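PDB 5JDD: titin from Homo sapiens, which builds the elastic filaments of the muscle sarcomere, represented here by three immunoglobulin domains strung in tandem from its I-band. Local coordinates for residues K8-V13 with F23-S28; V32-F37 with A75-L80; E17-A22 with Q63-S68. One frame throughout, in Å; residues are numbered along the deposited sequence. Where two conformers were deposited one is given.

Contact 1: residues K8-V13 with F23-S28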
loop_
_atom_site.group_PDB
_atom_site.type_symbol
_atom_site.label_atom_id
_atom_site.label_comp_id
_atom_site.label_asym_id
_atom_site.label_seq_id
_atom_site.Cartn_x
_atom_site.Cartn_y
_atom_site.Cartn_z
ATOM N N LYS A 8 15.887 -24.835 37.925
ATOM C CA LYS A 8 15.086 -23.954 37.088
ATOM C C LYS A 8 14.781 -24.637 35.754
ATOM O O LYS A 8 15.695 -25.092 35.060
ATOM C CB LYS A 8 15.810 -22.620 36.882
ATOM C CG LYS A 8 15.154 -21.699 35.869
ATOM C CD LYS A 8 15.901 -21.736 34.545
ATOM C CE LYS A 8 14.996 -21.369 33.386
ATOM N NZ LYS A 8 13.964 -20.382 33.804
ATOM N N LYS A 9 13.499 -24.718 35.406
ATOM C CA LYS A 9 13.057 -25.436 34.211
ATOM C C LYS A 9 12.914 -24.492 33.023
ATOM O O LYS A 9 12.700 -23.297 33.207
ATOM C CB LYS A 9 11.726 -26.140 34.495
ATOM C CG LYS A 9 11.803 -27.121 35.666
ATOM C CD LYS A 9 10.662 -28.136 35.646
ATOM C CE LYS A 9 9.492 -27.727 36.534
ATOM N NZ LYS A 9 8.580 -26.762 35.862
ATOM N N PRO A 10 13.035 -25.019 31.793
ATOM C CA PRO A 10 12.879 -24.172 30.607
ATOM C C PRO A 10 11.459 -23.643 30.461
ATOM O O PRO A 10 10.497 -24.255 30.948
ATOM C CB PRO A 10 13.236 -25.110 29.445
ATOM C CG PRO A 10 13.050 -26.469 29.972
ATOM C CD PRO A 10 13.436 -26.382 31.427
ATOM N N LYS A 11 11.350 -22.490 29.814
ATOM C CA LYS A 11 10.073 -21.816 29.624
ATOM C C LYS A 11 9.735 -21.709 28.147
ATOM O O LYS A 11 10.631 -21.669 27.296
ATOM C CB LYS A 11 10.126 -20.403 30.207
ATOM C CG LYS A 11 10.383 -20.341 31.711
ATOM C CD LYS A 11 10.193 -18.913 32.203
ATOM C CE LYS A 11 10.587 -18.753 33.660
ATOM N NZ LYS A 11 10.288 -17.375 34.147
ATOM N N ASP A 12 8.441 -21.648 27.848
ATOM C CA ASP A 12 7.992 -21.449 26.482
ATOM C C ASP A 12 8.577 -20.157 25.927
ATOM O O ASP A 12 8.776 -19.184 26.660
ATOM C CB ASP A 12 6.466 -21.310 26.414
ATOM C CG ASP A 12 5.722 -22.614 26.634
ATOM O OD1 ASP A 12 6.339 -23.688 26.794
ATOM O OD2 ASP A 12 4.468 -22.549 26.635
ATOM N N VAL A 13 8.833 -20.153 24.623
ATOM C CA VAL A 13 9.274 -18.968 23.900
ATOM C C VAL A 13 8.322 -18.725 22.742
ATOM O O VAL A 13 7.969 -19.664 22.020
ATOM C CB VAL A 13 10.662 -19.190 23.272
ATOM C CG1 VAL A 13 11.088 -17.970 22.447
ATOM C CG2 VAL A 13 11.681 -19.496 24.325
ATOM N N PHE A 23 16.463 -21.953 25.089
ATOM C CA PHE A 23 15.846 -22.613 26.229
ATOM C C PHE A 23 16.946 -22.850 27.248
ATOM O O PHE A 23 18.109 -23.046 26.874
ATOM C CB PHE A 23 15.247 -23.957 25.815
ATOM C CG PHE A 23 14.048 -23.842 24.914
ATOM C CD1 PHE A 23 12.802 -23.517 25.436
ATOM C CD2 PHE A 23 14.159 -24.058 23.543
ATOM C CE1 PHE A 23 11.687 -23.406 24.609
ATOM C CE2 PHE A 23 13.045 -23.955 22.713
ATOM C CZ PHE A 23 11.811 -23.629 23.245
ATOM N N GLU A 24 16.597 -22.839 28.530
ATOM C CA GLU A 24 17.598 -22.950 29.587
ATOM C C GLU A 24 17.112 -23.857 30.703
ATOM O O GLU A 24 15.976 -23.719 31.161
ATOM C CB GLU A 24 17.875 -21.561 30.158
ATOM C CG GLU A 24 19.044 -21.490 31.103
ATOM C CD GLU A 24 19.574 -20.078 31.226
ATOM O OE1 GLU A 24 20.268 -19.617 30.295
ATOM O OE2 GLU A 24 19.283 -19.420 32.244
ATOM N N VAL A 25 17.968 -24.778 31.140
ATOM C CA VAL A 25 17.686 -25.559 32.345
ATOM C C VAL A 25 18.852 -25.394 33.310
ATOM O O VAL A 25 20.014 -25.366 32.883
ATOM C CB VAL A 25 17.409 -27.054 32.015
ATOM C CG1 VAL A 25 18.592 -27.689 31.302
ATOM C CG2 VAL A 25 17.041 -27.847 33.268
ATOM N N SER A 26 18.559 -25.219 34.596
ATOM C CA SER A 26 19.627 -25.159 35.587
ATOM C C SER A 26 19.469 -26.275 36.597
ATOM O O SER A 26 18.345 -26.687 36.935
ATOM C CB SER A 26 19.695 -23.794 36.275
ATOM O OG SER A 26 18.836 -23.737 37.401
ATOM N N VAL A 27 20.602 -26.768 37.076
ATOM C CA VAL A 27 20.606 -27.906 37.981
ATOM C C VAL A 27 21.373 -27.593 39.260
ATOM O O VAL A 27 21.932 -26.500 39.410
ATOM C CB VAL A 27 21.174 -29.176 37.285
ATOM C CG1 VAL A 27 20.273 -29.580 36.138
ATOM C CG2 VAL A 27 22.597 -28.938 36.755
ATOM N N SER A 28 21.400 -28.550 40.178
ATOM C CA SER A 28 21.970 -28.316 41.498
ATOM C C SER A 28 23.479 -28.511 41.547
ATOM O O SER A 28 24.134 -28.058 42.493
ATOM C CB SER A 28 21.315 -29.247 42.512
ATOM O OG SER A 28 21.402 -30.594 42.083
#

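Contact 2: residues V32-F37 with A75-L80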
loop_
_atom_site.group_PDB
_atom_site.type_symbol
_atom_site.label_atom_id
_atom_site.label_comp_id
_atom_site.label_asym_id
_atom_site.label_seq_id
_atom_site.Cartn_x
_atom_site.Cartn_y
_atom_site.Cartn_z
ATOM N N VAL A 32 27.095 -31.699 35.240
ATOM C CA VAL A 32 26.078 -32.710 34.961
ATOM C C VAL A 32 25.835 -32.738 33.457
ATOM O O VAL A 32 25.601 -31.696 32.850
ATOM C CB VAL A 32 24.754 -32.352 35.657
ATOM C CG1 VAL A 32 23.671 -33.343 35.290
ATOM C CG2 VAL A 32 24.950 -32.299 37.164
ATOM N N PRO A 33 25.904 -33.925 32.832
ATOM C CA PRO A 33 25.662 -33.944 31.385
ATOM C C PRO A 33 24.175 -33.819 31.065
ATOM O O PRO A 33 23.335 -34.297 31.832
ATOM C CB PRO A 33 26.206 -35.308 30.951
ATOM C CG PRO A 33 26.099 -36.167 32.186
ATOM C CD PRO A 33 26.304 -35.241 33.361
ATOM N N VAL A 34 23.862 -33.159 29.953
ATOM C CA VAL A 34 22.475 -32.968 29.541
ATOM C C VAL A 34 22.287 -33.368 28.093
ATOM O O VAL A 34 23.246 -33.426 27.317
ATOM C CB VAL A 34 22.023 -31.502 29.686
ATOM C CG1 VAL A 34 22.110 -31.059 31.129
ATOM C CG2 VAL A 34 22.853 -30.589 28.787
ATOM N N LYS A 35 21.049 -33.688 27.738
ATOM C CA LYS A 35 20.668 -33.904 26.349
ATOM C C LYS A 35 19.417 -33.100 26.048
ATOM O O LYS A 35 18.590 -32.882 26.932
ATOM C CB LYS A 35 20.383 -35.384 26.082
ATOM C CG LYS A 35 21.621 -36.263 26.073
ATOM C CD LYS A 35 21.252 -37.718 25.816
ATOM C CE LYS A 35 22.494 -38.582 25.704
ATOM N NZ LYS A 35 22.178 -40.022 25.474
ATOM N N TRP A 36 19.274 -32.669 24.799
ATOM C CA TRP A 36 18.054 -32.007 24.354
ATOM C C TRP A 36 17.418 -32.792 23.217
ATOM O O TRP A 36 18.130 -33.359 22.373
ATOM C CB TRP A 36 18.356 -30.593 23.864
ATOM C CG TRP A 36 18.830 -29.659 24.923
ATOM C CD1 TRP A 36 20.117 -29.483 25.342
ATOM C CD2 TRP A 36 18.025 -28.762 25.699
ATOM N NE1 TRP A 36 20.164 -28.520 26.322
ATOM C CE2 TRP A 36 18.894 -28.062 26.560
ATOM C CE3 TRP A 36 16.654 -28.474 25.736
ATOM C CZ2 TRP A 36 18.437 -27.090 27.457
ATOM C CZ3 TRP A 36 16.199 -27.504 26.621
ATOM C CH2 TRP A 36 17.092 -26.827 27.475
ATOM N N PHE A 37 16.083 -32.825 23.200
ATOM C CA PHE A 37 15.320 -33.537 22.168
ATOM C C PHE A 37 14.239 -32.676 21.524
ATOM O O PHE A 37 13.623 -31.840 22.187
ATOM C CB PHE A 37 14.650 -34.771 22.771
ATOM C CG PHE A 37 15.615 -35.837 23.218
ATOM C CD1 PHE A 37 16.248 -35.753 24.450
ATOM C CD2 PHE A 37 15.875 -36.931 22.405
ATOM C CE1 PHE A 37 17.137 -36.742 24.860
ATOM C CE2 PHE A 37 16.762 -37.926 22.809
ATOM C CZ PHE A 37 17.391 -37.827 24.032
ATOM N N ALA A 75 14.554 -31.189 27.751
ATOM C CA ALA A 75 15.870 -31.343 28.363
ATOM C C ALA A 75 15.848 -32.583 29.242
ATOM O O ALA A 75 14.930 -32.768 30.039
ATOM C CB ALA A 75 16.229 -30.128 29.185
ATOM N N VAL A 76 16.859 -33.431 29.086
ATOM C CA VAL A 76 16.989 -34.638 29.889
ATOM C C VAL A 76 18.233 -34.555 30.756
ATOM O O VAL A 76 19.334 -34.338 30.246
ATOM C CB VAL A 76 17.075 -35.900 29.021
ATOM C CG1 VAL A 76 17.190 -37.140 29.895
ATOM C CG2 VAL A 76 15.860 -36.007 28.119
ATOM N N VAL A 77 18.038 -34.716 32.063
ATOM C CA VAL A 77 19.113 -34.677 33.044
ATOM C C VAL A 77 18.989 -35.937 33.893
ATOM O O VAL A 77 18.110 -36.024 34.752
ATOM C CB VAL A 77 18.974 -33.445 33.960
ATOM C CG1 VAL A 77 20.126 -33.383 34.946
ATOM C CG2 VAL A 77 18.896 -32.162 33.133
ATOM N N GLY A 78 19.852 -36.920 33.652
ATOM C CA GLY A 78 19.674 -38.225 34.268
ATOM C C GLY A 78 18.364 -38.829 33.791
ATOM O O GLY A 78 18.133 -38.947 32.588
ATOM N N GLN A 79 17.498 -39.202 34.729
ATOM C CA GLN A 79 16.162 -39.669 34.367
ATOM C C GLN A 79 15.139 -38.541 34.494
ATOM O O GLN A 79 13.947 -38.745 34.246
ATOM C CB GLN A 79 15.742 -40.852 35.238
ATOM C CG GLN A 79 16.650 -42.062 35.135
ATOM C CD GLN A 79 16.339 -43.100 36.192
ATOM O OE1 GLN A 79 15.230 -43.146 36.726
ATOM N NE2 GLN A 79 17.319 -43.935 36.507
ATOM N N LEU A 80 15.613 -37.359 34.890
ATOM C CA LEU A 80 14.748 -36.191 35.035
ATOM C C LEU A 80 14.556 -35.541 33.678
ATOM O O LEU A 80 15.506 -35.418 32.901
ATOM C CB LEU A 80 15.363 -35.171 35.997
ATOM C CG LEU A 80 15.752 -35.684 37.385
ATOM C CD1 LEU A 80 16.615 -34.653 38.092
ATOM C CD2 LEU A 80 14.516 -36.002 38.210
HETATM O O HOH W 1 22.622 -36.529 33.131
#

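Contact 3: residues E17-A22 with Q63-S68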
loop_
_atom_site.group_PDB
_atom_site.type_symbol
_atom_site.label_atom_id
_atom_site.label_comp_id
_atom_site.label_asym_id
_atom_site.label_seq_id
_atom_site.Cartn_x
_atom_site.Cartn_y
_atom_site.Cartn_z
ATOM N N GLU A 17 9.708 -15.461 13.229
ATOM C CA GLU A 17 10.533 -16.198 12.287
ATOM C C GLU A 17 11.838 -15.429 12.053
ATOM O O GLU A 17 11.834 -14.187 12.006
ATOM C CB GLU A 17 9.758 -16.386 10.977
ATOM C CG GLU A 17 10.473 -17.223 9.933
ATOM C CD GLU A 17 9.585 -17.625 8.766
ATOM O OE1 GLU A 17 8.391 -17.236 8.726
ATOM O OE2 GLU A 17 10.091 -18.349 7.881
ATOM N N ASN A 18 12.941 -16.178 11.959
ATOM C CA ASN A 18 14.303 -15.652 11.759
ATOM C C ASN A 18 14.979 -15.125 13.041
ATOM O O ASN A 18 16.146 -14.743 13.008
ATOM C CB ASN A 18 14.384 -14.630 10.609
ATOM C CG ASN A 18 13.828 -15.171 9.301
ATOM O OD1 ASN A 18 12.901 -14.597 8.720
ATOM N ND2 ASN A 18 14.387 -16.283 8.832
ATOM N N ALA A 19 14.269 -15.135 14.167
ATOM C CA ALA A 19 14.885 -14.752 15.439
ATOM C C ALA A 19 15.833 -15.832 15.937
ATOM O O ALA A 19 15.773 -16.987 15.499
ATOM C CB ALA A 19 13.832 -14.467 16.502
ATOM N N THR A 20 16.692 -15.453 16.876
ATOM C CA THR A 20 17.492 -16.416 17.616
ATOM C C THR A 20 16.940 -16.469 19.034
ATOM O O THR A 20 16.768 -15.426 19.682
ATOM C CB THR A 20 18.965 -16.014 17.630
ATOM O OG1 THR A 20 19.489 -16.138 16.302
ATOM C CG2 THR A 20 19.762 -16.915 18.580
ATOM N N VAL A 21 16.660 -17.679 19.514
ATOM C CA VAL A 21 16.018 -17.876 20.814
ATOM C C VAL A 21 16.774 -18.930 21.611
ATOM O O VAL A 21 17.661 -19.602 21.076
ATOM C CB VAL A 21 14.555 -18.330 20.664
ATOM C CG1 VAL A 21 13.770 -17.315 19.853
ATOM C CG2 VAL A 21 14.480 -19.719 20.010
ATOM N N ALA A 22 16.434 -19.077 22.887
ATOM C CA ALA A 22 17.098 -20.083 23.719
ATOM C C ALA A 22 16.163 -20.710 24.729
ATOM O O ALA A 22 15.199 -20.091 25.173
ATOM C CB ALA A 22 18.303 -19.479 24.435
ATOM N N GLN A 63 19.206 -20.724 16.249
ATOM C CA GLN A 63 19.520 -19.543 15.464
ATOM C C GLN A 63 18.677 -19.494 14.200
ATOM O O GLN A 63 18.420 -20.527 13.583
ATOM C CB GLN A 63 21.018 -19.520 15.148
ATOM C CG GLN A 63 21.871 -19.526 16.414
ATOM C CD GLN A 63 23.332 -19.823 16.155
ATOM O OE1 GLN A 63 24.213 -19.130 16.665
ATOM N NE2 GLN A 63 23.600 -20.865 15.375
ATOM N N ASN A 64 18.218 -18.290 13.850
ATOM C CA ASN A 64 17.483 -18.052 12.601
ATOM C C ASN A 64 16.302 -19.004 12.444
ATOM O O ASN A 64 16.212 -19.737 11.462
ATOM C CB ASN A 64 18.433 -18.151 11.395
ATOM C CG ASN A 64 17.824 -17.609 10.106
ATOM O OD1 ASN A 64 16.777 -16.960 10.113
ATOM N ND2 ASN A 64 18.492 -17.875 8.987
ATOM N N ILE A 65 15.390 -18.986 13.416
ATOM C CA ILE A 65 14.340 -20.006 13.476
ATOM C C ILE A 65 13.391 -19.979 12.291
ATOM O O ILE A 65 13.104 -18.926 11.708
ATOM C CB ILE A 65 13.515 -19.954 14.778
ATOM C CG1 ILE A 65 12.810 -18.601 14.925
ATOM C CG2 ILE A 65 14.393 -20.246 15.998
ATOM C CD1 ILE A 65 12.038 -18.491 16.234
ATOM N N SER A 66 12.940 -21.173 11.924
ATOM C CA SER A 66 11.948 -21.324 10.871
ATOM C C SER A 66 10.697 -21.955 11.465
ATOM O O SER A 66 10.723 -22.481 12.582
ATOM C CB SER A 66 12.492 -22.190 9.733
ATOM O OG SER A 66 12.774 -23.500 10.182
ATOM N N PRO A 67 9.577 -21.883 10.736
ATOM C CA PRO A 67 8.369 -22.509 11.274
ATOM C C PRO A 67 8.555 -23.998 11.600
ATOM O O PRO A 67 7.899 -24.507 12.517
ATOM C CB PRO A 67 7.357 -22.321 10.140
ATOM C CG PRO A 67 7.785 -21.040 9.494
ATOM C CD PRO A 67 9.287 -21.055 9.545
ATOM N N SER A 68 9.456 -24.684 10.897
ATOM C CA SER A 68 9.701 -26.100 11.183
ATOM C C SER A 68 10.343 -26.337 12.557
ATOM O O SER A 68 10.334 -27.462 13.071
ATOM C CB SER A 68 10.546 -26.739 10.078
ATOM O OG SER A 68 11.831 -26.152 10.008
HETATM O O HOH W 2 18.641 -15.318 14.061
#

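Contact 1: residues K8-V13 with F23-S28
Lys8 and Ser26 pair where the short first strand of an immunoglobulin I-set domain lies antiparallel to strand 21-27, at the edge of one sheet of the sandwich. Ser26 N gives a nearly straight bond to Lys8 O (2.9 Å, 168° at the hydrogen), arriving in the carbonyl plane. The return bond, Lys8 N to Ser26 O, is longer at 3.2 Å, and its donor stands well above the carbonyl plane. Ser26 OG, held between its own backbone N and carbonyl carbon (chi1 87°), comes alongside CB of Lys8 and takes a weak, strongly bent second bond from Lys8 N. Two residues on, the ladder stops. Pro10 faces Glu24 but has no hydrogen to give, so Glu24 O meets carbon instead: Pro10 CA at 3.2 Å, with CE of the bent Lys8 chain at 3.4 Å from the same oxygen. Pro10 CD lies beside Val25 CB (4.1 Å), its ring pointing the same way as the valine.

Beyond the proline the chain leaves the strand pairing and crosses over to the other sheet, where Val13 bonds through its backbone to Lys85 and Phe87, and Asp12 OD1 accepts from Lys85 N. This is the A-to-A' switch of I-set domains. Phe23 and Val25 turn into the interior against Trp36, and the ring of Phe23 also meets that of Tyr73. With chi1 -69° the Phe23 ring swings back toward the departing chain, where Val13 CG2 meets CE1 obliquely and Lys11 O sits at the ring edge, 3.4 Å from that CE1.

Contact 2: residues V32-F37 with A75-L80
Lys35 O is held from two directions: Val76 N donates to it at 2.8 Å with an N-H...O angle of 170°, and Ala75 CA, 3.4 Å from Lys35 O, adds a softer C-H...O contact. Val76 O answers in kind, taking the N-H of Lys35 in its carbonyl plane at 3.1 Å and the CA-H of Val34 from further off. The bonds make Lys35 and Val76 a hydrogen-bonded antiparallel pair and leave Trp36 opposite Ala75 as a non-hydrogen-bonded one. Ala75 CB lies over one face of the indole, 3.7 Å from the centroid of the six-membered ring, in a CH-pi contact. These are the C and F strands of the immunoglobulin sandwich. Trp36 is its core tryptophan, which also packs on Phe23, Val25 and Leu60 of the facing sheet. Ala75 occupies the F-strand position that carries a disulfide cysteine in many relatives. On the outer side, Phe37 CE1 lies 3.6 Å from Val76 CG2, which chi1 of Val76 (-179°) sets beside its own backbone N.

Toward the domain end the side chains of Val32 and Val77 cross at about a right angle, touching CG1 to CG1 at 3.6 Å. Val77 begins the type II' turn of the F-G hairpin, with Gly78 taking the positive phi (63°). One water bridges the two segments beyond the paired residues, donating to Pro33 O and accepting from Gly78 N at 2.8 Å.

Contact 3: residues E17-A22 with Q63-S68
The turn from strand 13-16 into strand 21-27 meets the loop that follows strand 57-62 at the end of this immunoglobulin domain facing the next one. Asn18 is central to it, bonding through both backbone and side chain. Its N-H reaches Ile65 O at 2.8 Å, in the carbonyl plane and on a lone pair. Its ND2 donates to Asn64 OD1, also at 2.8 Å, almost within its own amide plane. The two asparagine side chains run side by side, with their amide planes turned 41° apart. A third bond, from Ile65 N to Ala19 O at 2.9 Å, is nearly straight (171°). Asn64 adds a contact from its CA-H to Asn18 O. Both asparagines have positive phi, which bends each chain sharply.

A water accepts weakly from Asn64 N and donates to Asn18 O at 2.8 Å; Thr20 OG1 lies against it too. Thr20 runs beside the stem of Gln63, whose amide oxygen is taken by Arg50.

Ile65 is the buried member. Chi1 of 61° places CG1 between its backbone N and carbonyl carbon, so that this methylene lies 3.4 Å from Ala19 O. The side chain crosses that of Val21 at about a right angle, Ile65 CG2 lying 4.0 Å from Val21 CG2. At the other end the extended Glu17 carries its carboxylate to the ring of Pro67, OE2 being 3.3 Å from CD. Glu17 and Pro67 both touch Thr90, and Glu17 also reaches Asn166 of the second domain.

Three well-formed bonds, two from backbone and one from side-chain nitrogen, thus fix the loops in relation to each other, while the apolar packing centres on Ile65 against Ala19 and Val21, so this surface contact at the domain end, beside the linker, rests largely on polar bonds.

Overall arrangement
All three contacts belong to the first immunoglobulin domain. Contact 1 ties strands in one of its two sheets and contact 2 in the other, and they meet in the interior, where Val25 of contact 1 reaches Ala75 of contact 2 and Val27 packs on Val77, making apolar bridges between the sheets. Contact 3 shares strand 21-27 with contact 1, touching it through Val13, but lies at the surface and does not touch contact 2. The chemistry follows: contacts 1 and 2 are partly buried, with ladder hydrogen bonds and inward residues that form the core packing, whereas contact 3 uses loop backbone and Asn-Asn side-chain hydrogen bonds with a bridging water.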